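Local coordinates for galactose-binding-like protein (Bacteroides thetaiotaomicron, PDB 7M1B) that is a SusE-like protein that probably binds galactose or related sugars and may have some degradative capacity, at residues A[256-261]-A[367-372]; A[273-278]-A[286-291]; A[292-297]-A[343-348]; A[355-360]-A[374-379]. All blocks are in the same frame, centred on the assembly; numbering follows the deposited sequence.

Interaction 1: residues A[256-261]-A[367-372]; sequences VWFTFD and GLVVMQ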
# COMPACT_ATOMS: atom_id res chain seq x y z
N VAL A 256 6.09 -7.87 14.41
CA VAL A 256 7.45 -7.36 14.29
C VAL A 256 7.53 -6.53 13.02
O VAL A 256 6.63 -6.60 12.21
CB VAL A 256 8.45 -8.52 14.22
CG1 VAL A 256 8.42 -9.38 15.51
CG2 VAL A 256 8.26 -9.41 12.97
N TRP A 257 8.65 -5.82 12.78
CA TRP A 257 8.64 -4.94 11.60
C TRP A 257 10.10 -4.74 11.13
O TRP A 257 11.07 -4.75 11.92
CB TRP A 257 7.96 -3.57 11.93
CG TRP A 257 8.45 -2.95 13.21
CD1 TRP A 257 9.53 -2.14 13.41
CD2 TRP A 257 7.79 -3.06 14.48
NE1 TRP A 257 9.66 -1.78 14.74
CE2 TRP A 257 8.56 -2.30 15.41
CE3 TRP A 257 6.63 -3.75 14.91
CZ2 TRP A 257 8.21 -2.23 16.77
CZ3 TRP A 257 6.29 -3.65 16.26
CH2 TRP A 257 7.05 -2.88 17.17
N PHE A 258 10.22 -4.37 9.86
CA PHE A 258 11.47 -3.87 9.30
C PHE A 258 11.18 -2.60 8.50
O PHE A 258 10.03 -2.31 8.19
CB PHE A 258 12.26 -4.90 8.47
CG PHE A 258 11.51 -5.44 7.26
CD1 PHE A 258 11.23 -4.66 6.18
CD2 PHE A 258 11.05 -6.75 7.22
CE1 PHE A 258 10.55 -5.16 5.08
CE2 PHE A 258 10.39 -7.27 6.12
CZ PHE A 258 10.10 -6.46 5.05
N THR A 259 12.26 -1.83 8.27
CA THR A 259 12.18 -0.47 7.74
C THR A 259 13.15 -0.30 6.59
O THR A 259 14.32 -0.69 6.69
CB THR A 259 12.54 0.62 8.80
OG1 THR A 259 11.83 0.31 10.01
CG2 THR A 259 12.22 2.01 8.31
N PHE A 260 12.65 0.31 5.49
CA PHE A 260 13.61 0.63 4.44
C PHE A 260 13.29 2.02 3.85
O PHE A 260 12.26 2.62 4.17
CB PHE A 260 13.60 -0.41 3.30
CG PHE A 260 12.29 -0.72 2.64
CD1 PHE A 260 11.91 0.04 1.54
CD2 PHE A 260 11.44 -1.71 3.12
CE1 PHE A 260 10.74 -0.30 0.86
CE2 PHE A 260 10.25 -2.01 2.46
CZ PHE A 260 9.90 -1.31 1.31
N ASP A 261 14.25 2.55 3.11
CA ASP A 261 14.13 3.87 2.49
C ASP A 261 13.93 3.61 1.00
O ASP A 261 14.84 3.08 0.32
CB ASP A 261 15.41 4.67 2.83
CG ASP A 261 15.48 6.07 2.26
OD1 ASP A 261 14.50 6.46 1.63
OD2 ASP A 261 16.59 6.71 2.36
N GLY A 367 8.22 -17.92 14.09
CA GLY A 367 8.77 -16.58 14.25
C GLY A 367 10.00 -16.49 13.34
O GLY A 367 11.09 -16.53 13.83
N LEU A 368 9.71 -16.20 12.05
CA LEU A 368 10.85 -16.06 11.11
C LEU A 368 10.31 -15.31 9.89
O LEU A 368 9.24 -15.65 9.40
CB LEU A 368 11.39 -17.41 10.68
CG LEU A 368 12.57 -17.33 9.69
CD1 LEU A 368 13.79 -16.69 10.36
CD2 LEU A 368 12.92 -18.69 9.10
N VAL A 369 11.04 -14.29 9.41
CA VAL A 369 10.64 -13.56 8.21
C VAL A 369 11.70 -13.79 7.15
O VAL A 369 12.81 -13.38 7.41
CB VAL A 369 10.47 -12.07 8.59
CG1 VAL A 369 10.11 -11.27 7.34
CG2 VAL A 369 9.30 -11.92 9.60
N VAL A 370 11.27 -14.21 5.94
CA VAL A 370 12.25 -14.41 4.87
C VAL A 370 11.45 -14.08 3.60
O VAL A 370 10.31 -14.56 3.45
CB VAL A 370 12.74 -15.87 4.73
CG1 VAL A 370 13.77 -15.95 3.59
CG2 VAL A 370 13.44 -16.32 6.01
N MET A 371 11.96 -13.18 2.77
CA MET A 371 11.26 -12.87 1.50
C MET A 371 12.24 -12.78 0.35
O MET A 371 13.42 -12.72 0.57
CB MET A 371 10.51 -11.55 1.67
CG MET A 371 9.20 -11.78 2.53
SD MET A 371 7.92 -13.14 2.06
CE MET A 371 7.14 -12.24 0.73
N GLN A 372 11.72 -12.67 -0.91
CA GLN A 372 12.65 -12.73 -2.05
C GLN A 372 12.75 -11.34 -2.70
O GLN A 372 13.81 -10.96 -3.20
CB GLN A 372 12.12 -13.70 -3.14
CG GLN A 372 13.04 -13.93 -4.32
CD GLN A 372 12.32 -14.88 -5.25
OE1 GLN A 372 11.49 -14.47 -6.09
NE2 GLN A 372 12.64 -16.16 -5.17

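Interaction 2: residues A[273-278]-A[286-291]; sequences SWQRSM and AGAIKE. With EDO (1,2-ethanediol), chain B.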
# COMPACT_ATOMS: atom_id res chain seq x y z
N SER A 273 4.99 -8.61 -4.30
CA SER A 273 5.82 -9.26 -3.26
C SER A 273 6.09 -10.69 -3.72
O SER A 273 5.19 -11.39 -4.22
CB SER A 273 4.98 -9.33 -1.95
OG SER A 273 5.78 -9.95 -0.98
N TRP A 274 7.38 -11.10 -3.68
CA TRP A 274 7.73 -12.49 -3.91
C TRP A 274 8.30 -13.15 -2.68
O TRP A 274 9.15 -12.57 -2.03
CB TRP A 274 8.82 -12.61 -5.00
CG TRP A 274 8.29 -12.31 -6.38
CD1 TRP A 274 7.97 -13.26 -7.31
CD2 TRP A 274 8.22 -11.04 -7.02
NE1 TRP A 274 7.70 -12.65 -8.52
CE2 TRP A 274 7.84 -11.29 -8.36
CE3 TRP A 274 8.38 -9.70 -6.60
CZ2 TRP A 274 7.60 -10.25 -9.29
CZ3 TRP A 274 8.22 -8.68 -7.54
CH2 TRP A 274 7.82 -8.95 -8.86
N GLN A 275 7.81 -14.39 -2.42
CA GLN A 275 8.34 -15.21 -1.35
C GLN A 275 9.67 -15.87 -1.80
O GLN A 275 9.89 -16.11 -3.00
CB GLN A 275 7.39 -16.39 -1.05
CG GLN A 275 6.07 -15.91 -0.41
CD GLN A 275 5.11 -17.08 -0.36
OE1 GLN A 275 5.47 -18.19 0.04
NE2 GLN A 275 3.87 -16.81 -0.74
N ARG A 276 10.52 -16.23 -0.81
CA ARG A 276 11.75 -16.98 -1.14
C ARG A 276 11.25 -18.36 -1.62
O ARG A 276 10.28 -18.95 -1.11
CB ARG A 276 12.58 -17.13 0.16
CG ARG A 276 13.76 -18.09 0.02
CD ARG A 276 13.40 -19.51 0.44
NE ARG A 276 13.08 -19.57 1.89
CZ ARG A 276 14.00 -19.85 2.85
NH1 ARG A 276 15.27 -20.19 2.52
NH2 ARG A 276 13.61 -19.79 4.09
N SER A 277 11.97 -18.92 -2.62
CA SER A 277 11.44 -20.03 -3.39
C SER A 277 12.41 -21.21 -3.43
O SER A 277 12.04 -22.30 -3.01
CB SER A 277 11.08 -19.53 -4.76
OG SER A 277 12.29 -19.00 -5.35
N MET A 278 13.63 -21.03 -4.03
CA MET A 278 14.64 -22.07 -4.14
C MET A 278 14.06 -23.32 -4.79
O MET A 278 14.28 -24.47 -4.36
CB MET A 278 15.24 -22.40 -2.75
CG MET A 278 15.96 -21.18 -2.21
SD MET A 278 16.61 -21.53 -0.63
CE MET A 278 17.26 -19.97 -0.32
N ALA A 286 8.69 -21.31 6.17
CA ALA A 286 10.08 -20.91 6.28
C ALA A 286 10.30 -19.42 6.00
O ALA A 286 11.13 -19.01 5.17
CB ALA A 286 10.95 -21.78 5.37
N GLY A 287 9.49 -18.63 6.68
CA GLY A 287 9.65 -17.19 6.68
C GLY A 287 8.66 -16.47 5.76
O GLY A 287 8.63 -15.25 5.83
N ALA A 288 7.90 -17.23 4.96
CA ALA A 288 6.95 -16.57 4.10
C ALA A 288 5.88 -15.86 4.96
O ALA A 288 5.20 -16.48 5.80
CB ALA A 288 6.30 -17.61 3.22
N ILE A 289 5.73 -14.53 4.75
CA ILE A 289 4.74 -13.78 5.52
C ILE A 289 3.31 -13.99 5.05
O ILE A 289 3.03 -14.17 3.86
CB ILE A 289 5.17 -12.29 5.51
CG1 ILE A 289 5.09 -11.70 4.08
CG2 ILE A 289 6.54 -12.17 6.19
CD1 ILE A 289 5.42 -10.15 4.03
N LYS A 290 2.37 -13.87 5.99
CA LYS A 290 0.96 -14.18 5.69
C LYS A 290 0.12 -12.90 5.75
O LYS A 290 -0.37 -12.49 4.69
CB LYS A 290 0.42 -15.30 6.58
CG LYS A 290 -1.11 -15.56 6.44
CD LYS A 290 -1.54 -16.76 7.28
CE LYS A 290 -3.08 -16.92 7.33
NZ LYS A 290 -3.50 -17.85 8.38
N GLU A 291 -0.03 -12.29 6.92
CA GLU A 291 -0.68 -10.99 7.01
C GLU A 291 0.29 -9.94 7.52
O GLU A 291 1.10 -10.17 8.43
CB GLU A 291 -1.89 -11.03 7.93
CG GLU A 291 -3.03 -11.84 7.34
CD GLU A 291 -4.31 -11.64 8.16
OE1 GLU A 291 -4.80 -10.47 8.29
OE2 GLU A 291 -4.84 -12.63 8.66
C1 EDO B . 19.62 -20.43 3.14
O1 EDO B . 18.99 -21.44 2.36
C2 EDO B . 18.60 -19.65 3.89
O2 EDO B . 17.44 -20.38 4.41

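Interaction 3: residues A[292-297]-A[343-348]; sequences WEVWGR and FEFLAD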
# COMPACT_ATOMS: atom_id res chain seq x y z
N TRP A 292 0.17 -8.74 6.96
CA TRP A 292 0.99 -7.63 7.44
C TRP A 292 0.30 -6.31 7.06
O TRP A 292 -0.66 -6.26 6.27
CB TRP A 292 2.39 -7.73 6.79
CG TRP A 292 2.47 -7.46 5.30
CD1 TRP A 292 2.83 -6.28 4.66
CD2 TRP A 292 2.30 -8.45 4.26
NE1 TRP A 292 2.77 -6.48 3.30
CE2 TRP A 292 2.51 -7.81 3.01
CE3 TRP A 292 1.95 -9.82 4.26
CZ2 TRP A 292 2.40 -8.49 1.78
CZ3 TRP A 292 1.83 -10.49 3.05
CH2 TRP A 292 2.09 -9.83 1.81
N GLU A 293 0.85 -5.23 7.60
CA GLU A 293 0.52 -3.90 7.21
C GLU A 293 1.74 -3.22 6.62
O GLU A 293 2.84 -3.46 7.07
CB GLU A 293 0.02 -3.07 8.38
CG GLU A 293 -1.19 -3.76 9.06
CD GLU A 293 -1.56 -3.16 10.39
OE1 GLU A 293 -0.71 -2.41 10.99
OE2 GLU A 293 -2.65 -3.56 10.89
N VAL A 294 1.48 -2.32 5.67
CA VAL A 294 2.54 -1.45 5.17
C VAL A 294 2.30 -0.04 5.70
O VAL A 294 1.16 0.44 5.59
CB VAL A 294 2.54 -1.42 3.62
CG1 VAL A 294 3.73 -0.55 3.18
CG2 VAL A 294 2.75 -2.86 3.08
N TRP A 295 3.32 0.55 6.35
CA TRP A 295 3.23 1.89 6.90
C TRP A 295 4.26 2.76 6.21
O TRP A 295 5.27 2.27 5.66
CB TRP A 295 3.58 1.79 8.41
CG TRP A 295 2.47 1.16 9.23
CD1 TRP A 295 2.05 -0.16 9.22
CD2 TRP A 295 1.60 1.85 10.16
NE1 TRP A 295 1.03 -0.34 10.11
CE2 TRP A 295 0.76 0.86 10.73
CE3 TRP A 295 1.56 3.14 10.71
CZ2 TRP A 295 -0.25 1.18 11.68
CZ3 TRP A 295 0.58 3.46 11.63
CH2 TRP A 295 -0.29 2.48 12.15
N GLY A 296 4.04 4.07 6.28
CA GLY A 296 5.05 4.92 5.62
C GLY A 296 5.13 6.32 6.24
O GLY A 296 4.20 6.76 6.94
N ARG A 297 6.16 7.10 5.86
CA ARG A 297 6.23 8.52 6.15
C ARG A 297 7.13 9.21 5.13
O ARG A 297 8.02 8.57 4.52
CB ARG A 297 6.75 8.71 7.58
CG ARG A 297 8.16 8.19 7.85
CD ARG A 297 8.53 8.21 9.34
NE ARG A 297 8.54 9.56 9.88
CZ ARG A 297 8.46 9.83 11.18
NH1 ARG A 297 8.41 8.83 12.07
NH2 ARG A 297 8.50 11.10 11.58
N PHE A 343 -0.54 -6.28 -4.40
CA PHE A 343 -1.31 -5.60 -3.38
C PHE A 343 -1.50 -4.12 -3.74
O PHE A 343 -0.54 -3.46 -4.12
CB PHE A 343 -0.56 -5.65 -2.01
CG PHE A 343 -0.34 -7.08 -1.57
CD1 PHE A 343 -1.37 -7.77 -0.95
CD2 PHE A 343 0.78 -7.81 -1.96
CE1 PHE A 343 -1.22 -9.10 -0.59
CE2 PHE A 343 0.94 -9.14 -1.59
CZ PHE A 343 -0.08 -9.81 -0.95
N GLU A 344 -2.70 -3.56 -3.50
CA GLU A 344 -2.97 -2.17 -3.85
C GLU A 344 -2.96 -1.33 -2.58
O GLU A 344 -3.21 -1.85 -1.46
CB GLU A 344 -4.37 -1.99 -4.48
CG GLU A 344 -4.60 -2.91 -5.65
CD GLU A 344 -5.85 -2.58 -6.43
OE1 GLU A 344 -6.65 -1.83 -5.92
OE2 GLU A 344 -5.97 -3.09 -7.55
N PHE A 345 -2.51 -0.09 -2.72
CA PHE A 345 -2.48 0.79 -1.57
C PHE A 345 -3.77 1.56 -1.45
O PHE A 345 -4.48 1.74 -2.45
CB PHE A 345 -1.42 1.87 -1.71
CG PHE A 345 -0.06 1.32 -1.43
CD1 PHE A 345 0.29 0.99 -0.09
CD2 PHE A 345 0.82 0.98 -2.45
CE1 PHE A 345 1.51 0.42 0.17
CE2 PHE A 345 2.07 0.46 -2.16
CZ PHE A 345 2.41 0.18 -0.84
N LEU A 346 -3.98 2.08 -0.23
CA LEU A 346 -5.12 2.97 -0.01
C LEU A 346 -4.96 4.26 -0.85
O LEU A 346 -3.82 4.65 -1.12
CB LEU A 346 -5.33 3.26 1.50
CG LEU A 346 -5.51 2.07 2.44
CD1 LEU A 346 -5.16 2.49 3.87
CD2 LEU A 346 -6.95 1.52 2.41
N ALA A 347 -6.08 4.81 -1.38
CA ALA A 347 -6.07 6.10 -2.09
C ALA A 347 -5.80 7.30 -1.15
O ALA A 347 -5.14 8.28 -1.53
CB ALA A 347 -7.32 6.30 -2.91
N ASP A 348 -6.25 7.20 0.10
CA ASP A 348 -6.20 8.35 1.00
C ASP A 348 -4.88 8.31 1.77
O ASP A 348 -4.87 8.22 2.99
CB ASP A 348 -7.47 8.34 1.84
CG ASP A 348 -7.69 7.03 2.58
OD1 ASP A 348 -7.21 5.97 2.08
OD2 ASP A 348 -8.29 7.06 3.66

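Interaction 4: residues A[355-360]-A[374-379]; sequences IRFKIL and LWFYGT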
# COMPACT_ATOMS: atom_id res chain seq x y z
N ILE A 355 9.47 3.30 4.49
CA ILE A 355 8.44 2.27 4.49
C ILE A 355 8.72 1.27 5.61
O ILE A 355 9.84 0.82 5.75
CB ILE A 355 8.35 1.53 3.11
CG1 ILE A 355 8.09 2.47 1.92
CG2 ILE A 355 7.36 0.40 3.13
CD1 ILE A 355 6.73 3.14 2.03
N ARG A 356 7.65 0.83 6.29
CA ARG A 356 7.77 -0.30 7.20
C ARG A 356 6.78 -1.40 6.80
O ARG A 356 5.62 -1.11 6.41
CB ARG A 356 7.45 0.12 8.63
CG ARG A 356 8.65 0.67 9.38
CD ARG A 356 8.31 1.19 10.74
NE ARG A 356 9.55 1.13 11.52
CZ ARG A 356 9.61 1.35 12.82
NH1 ARG A 356 8.53 1.87 13.48
NH2 ARG A 356 10.71 1.19 13.52
N PHE A 357 7.24 -2.65 6.94
CA PHE A 357 6.35 -3.80 6.92
C PHE A 357 6.20 -4.29 8.35
O PHE A 357 7.16 -4.61 9.01
CB PHE A 357 6.96 -4.92 6.06
CG PHE A 357 6.65 -4.79 4.59
CD1 PHE A 357 6.93 -3.60 3.93
CD2 PHE A 357 6.25 -5.87 3.84
CE1 PHE A 357 6.63 -3.45 2.57
CE2 PHE A 357 5.90 -5.74 2.49
CZ PHE A 357 6.14 -4.53 1.86
N LYS A 358 4.94 -4.15 8.86
CA LYS A 358 4.61 -4.65 10.18
C LYS A 358 4.00 -6.03 9.99
O LYS A 358 2.86 -6.17 9.48
CB LYS A 358 3.60 -3.69 10.84
CG LYS A 358 3.26 -4.08 12.29
CD LYS A 358 2.21 -3.07 12.90
CE LYS A 358 2.16 -3.09 14.52
NZ LYS A 358 1.27 -1.96 15.07
N ILE A 359 4.78 -7.05 10.36
CA ILE A 359 4.38 -8.42 10.06
C ILE A 359 3.50 -8.89 11.22
O ILE A 359 3.98 -8.92 12.36
CB ILE A 359 5.61 -9.33 9.86
CG1 ILE A 359 6.62 -8.79 8.84
CG2 ILE A 359 5.14 -10.77 9.52
CD1 ILE A 359 6.00 -8.56 7.49
N LEU A 360 2.28 -9.34 10.90
CA LEU A 360 1.35 -9.83 11.92
C LEU A 360 1.46 -11.36 12.07
O LEU A 360 1.34 -11.92 13.17
CB LEU A 360 -0.07 -9.42 11.50
CG LEU A 360 -0.32 -7.94 11.18
CD1 LEU A 360 -1.79 -7.71 10.86
CD2 LEU A 360 0.08 -7.04 12.32
N LEU A 374 10.60 -7.17 -3.51
CA LEU A 374 9.44 -6.26 -3.38
C LEU A 374 9.60 -5.16 -4.44
O LEU A 374 10.72 -4.59 -4.53
CB LEU A 374 9.49 -5.53 -2.04
CG LEU A 374 9.26 -6.38 -0.82
CD1 LEU A 374 9.46 -5.52 0.43
CD2 LEU A 374 7.82 -6.94 -0.87
N TRP A 375 8.63 -5.08 -5.36
CA TRP A 375 8.66 -3.98 -6.32
C TRP A 375 7.52 -3.02 -6.03
O TRP A 375 6.40 -3.45 -5.94
CB TRP A 375 8.51 -4.52 -7.75
CG TRP A 375 9.71 -5.26 -8.28
CD1 TRP A 375 10.86 -5.54 -7.59
CD2 TRP A 375 9.78 -5.91 -9.56
NE1 TRP A 375 11.69 -6.27 -8.41
CE2 TRP A 375 11.04 -6.52 -9.62
CE3 TRP A 375 8.94 -5.95 -10.71
CZ2 TRP A 375 11.47 -7.24 -10.75
CZ3 TRP A 375 9.41 -6.65 -11.81
CH2 TRP A 375 10.65 -7.29 -11.85
N PHE A 376 7.82 -1.70 -5.99
CA PHE A 376 6.81 -0.68 -5.64
C PHE A 376 6.48 0.12 -6.91
O PHE A 376 7.39 0.41 -7.69
CB PHE A 376 7.34 0.24 -4.55
CG PHE A 376 7.14 -0.32 -3.17
CD1 PHE A 376 7.62 -1.55 -2.80
CD2 PHE A 376 6.30 0.37 -2.27
CE1 PHE A 376 7.35 -2.02 -1.51
CE2 PHE A 376 6.07 -0.10 -0.99
CZ PHE A 376 6.48 -1.37 -0.68
N TYR A 377 5.23 0.54 -7.00
CA TYR A 377 4.77 1.31 -8.15
C TYR A 377 4.14 2.58 -7.66
O TYR A 377 3.50 2.56 -6.61
CB TYR A 377 3.75 0.54 -9.00
CG TYR A 377 4.36 -0.69 -9.67
CD1 TYR A 377 4.49 -1.89 -8.94
CD2 TYR A 377 4.86 -0.64 -10.96
CE1 TYR A 377 5.09 -3.01 -9.50
CE2 TYR A 377 5.44 -1.75 -11.55
CZ TYR A 377 5.55 -2.94 -10.81
OH TYR A 377 6.11 -4.05 -11.39
N GLY A 378 4.27 3.67 -8.43
CA GLY A 378 3.55 4.89 -8.03
C GLY A 378 4.08 6.05 -8.89
O GLY A 378 4.71 5.86 -9.95
N THR A 379 3.94 7.25 -8.36
CA THR A 379 4.31 8.46 -9.06
C THR A 379 5.30 9.23 -8.19
O THR A 379 4.90 9.75 -7.14
CB THR A 379 3.08 9.34 -9.36
OG1 THR A 379 2.04 8.58 -10.03
CG2 THR A 379 3.52 10.58 -10.14

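Interaction 1: residues A[256-261]-A[367-372]
Val-369 sends its two methyl branches to two different residues of strand 256-261, a small worked example of how one forked side chain can serve two neighbours. CG2 of Val-369 meets CG2 of Val-256, methyl against methyl, at 4.3 Å. The other branch goes to an aromatic ring: CG1 of Val-369 lies 4.2 Å from CE2 of Phe-258, close to the plane of that ring, and therefore touches its edge. The division follows from the valine torsion, which sets CG1 trans to the backbone N (chi1 178°) and CG2 trans to the carbonyl carbon, spreading the branches over alternate residues of the strand. Phe-258 holds its CG between backbone N and carbonyl carbon (chi1 59°), and from there the ring offers Val-369 its rim. Phe-258 is flanked on the adjacent strand by Phe-357, whose ring lies nearly parallel to it and whose backbone is hydrogen-bonded to Phe-258. Trp-257, between the two contact residues, points to the other side of the strand, where its NE1 bonds to Asn-217. The CA atoms of Val-256 and Val-369 are 9.3 Å apart, too far for strand pairing, and no hydrogen bond links the segments. The contact is thus purely apolar and buried, held by dispersion and the exclusion of water, with shape rather than bond direction deciding how the approach to Val-369 fits together.

Interaction 2: residues A[273-278]-A[286-291]
Arg-276 and Ala-286 meet where, in a galactose-binding-like beta-sandwich, the chain leaving strand 256-274 runs beside the segment leading into the short strand 289-290. The arginine illustrates how a single guanidinium can tie a loop to its surroundings. From CB the chain first runs trans to the backbone N, then bends at chi2 (-92°) and again at chi3, which turns the flat head toward the second segment. NE passes 3.9 Å from the carbonyl O of Ala-286, but the bond belongs to NH2, which donates to that oxygen at 2.8 Å along a nearly straight line (164°) and almost within the guanidinium plane. NH2 also lies 3.6 Å from CB of Ala-286. On the other branch, NH1 donates to O2 of a 1,2-ethanediol at 2.9 Å, a molecule that is likely a crystallisation additive, and makes a weak hydrogen bond to SD of Met-278. With Arg-276 replaced by alanine, the Ala-286 carbonyl would probably lose this donor, and the two segments the one hydrogen bond between them. The second point of touch is Gln-275, whose OE1 accepts from the backbone N of Tyr-284 and whose NE2 bonds to Glu-341. That same OE1 rests 3.3 Å from the CB of Ala-288.

Interaction 3: residues A[292-297]-A[343-348]
Trp-292 presents the edge of its six-membered ring to the face of Phe-343, a T-shaped pair with the planes at 68° and the centroids 5.0 Å apart. CZ2 of Trp-292 stands over the phenylalanine ring, offset toward its rim, and CH2 of Trp-292 makes the closest approach, 3.5 Å to CZ of Phe-343. The two side chains run at about a right angle to one another. For the indole this depends on a torsion that places CG between backbone N and carbonyl carbon (chi1 69°), from which the long ring system reaches across to its partner. A second pair repeats the crossing on a smaller scale: CG1 of Val-294 lies in the plane of the Phe-345 ring, 3.9 Å from CE1 of Phe-345, so that a methyl meets a ring edge where the first pair sets an edge on a face. Phe-271 of strand 256-274 touches all four of these side chains and joins the two pairs. Were Phe-343 a serine, the tryptophan edge would probably lose the face it meets, and a gap would be likely to open beside Phe-271. On the other side of strand 292-297, Trp-295 NE1 donates to OE1 of Glu-293 at 2.8 Å, in its own ring plane. As an example of a general rule, the inward residues of strand 292-297 interlock with those of 343-345 without a hydrogen bond between the segments, the packing of facing layers expected in the core of a galactose-binding-like beta-sandwich.

Interaction 4: residues A[355-360]-A[374-379]
In the hydrophobic core of the beta-sandwich, where facing strands meet through side chains alone, Phe-357 and Ile-355 of one strand pack against Leu-374 and Phe-376 of another. The strand axes come no nearer than 12.2 Å and run at 126° to each other, a separation that excludes backbone pairing and is filled by large apolar groups reaching in from opposite directions. Phe-357 touches both residues of the other strand. CD1 of Leu-374 comes obliquely to the Phe-357 ring, 4.2 Å from its centroid and 29° off the normal, an off-centre CH-pi contact. The nearest ring atom to that methyl is CZ of Phe-357, at 3.7 Å from Leu-374 CD1, while the second branch, CD2 of Leu-374, reaches the same CZ at 4.0 Å; the leucine fork thus grips the far end of the ring. Phe-376 arrives differently: its CZ meets CE1 of Phe-357 at 3.9 Å, each atom near the plane of the other ring, so the two rings touch rim to rim without a stacked face. Both phenylalanines hold CG trans to the carbonyl carbon (chi1 near -85°), which directs each ring across the interior. Ile-355 closes the group with CG2 at 4.3 Å from CZ of Phe-376. Within its own sheet strand 352-362 lies between strands 256-274 and 292-297, where Ile-355 pairs with Phe-260 and Arg-356 with Trp-295 through backbone hydrogen bonds, and the Phe-357 ring lies at only a small angle to that of Trp-292. Strand 370-380 runs antiparallel to strands 256-274, 203-204 and 244-245.

In the fold
Interactions 3 and 4 lie with centres about 7 Å apart in the middle of the sandwich, joined through the paired strands 292-297 and 355-360: Glu-293 O receives Lys-358 N at 2.8 Å. Interaction 1, its centre about 11 Å from that of interaction 4, carries the same sheet outward, with Val-256 O accepting from Ile-359 N at 2.7 Å. Interaction 2 sits at the loop end, about 10 Å from interaction 1 between centres, where Val-370 N bonds to Gly-287 O at 2.8 Å. The three apolar contacts thus belong to the core, while the polar one and its bound 1,2-ethanediol belong to the loops; none can be assigned here to a sugar site.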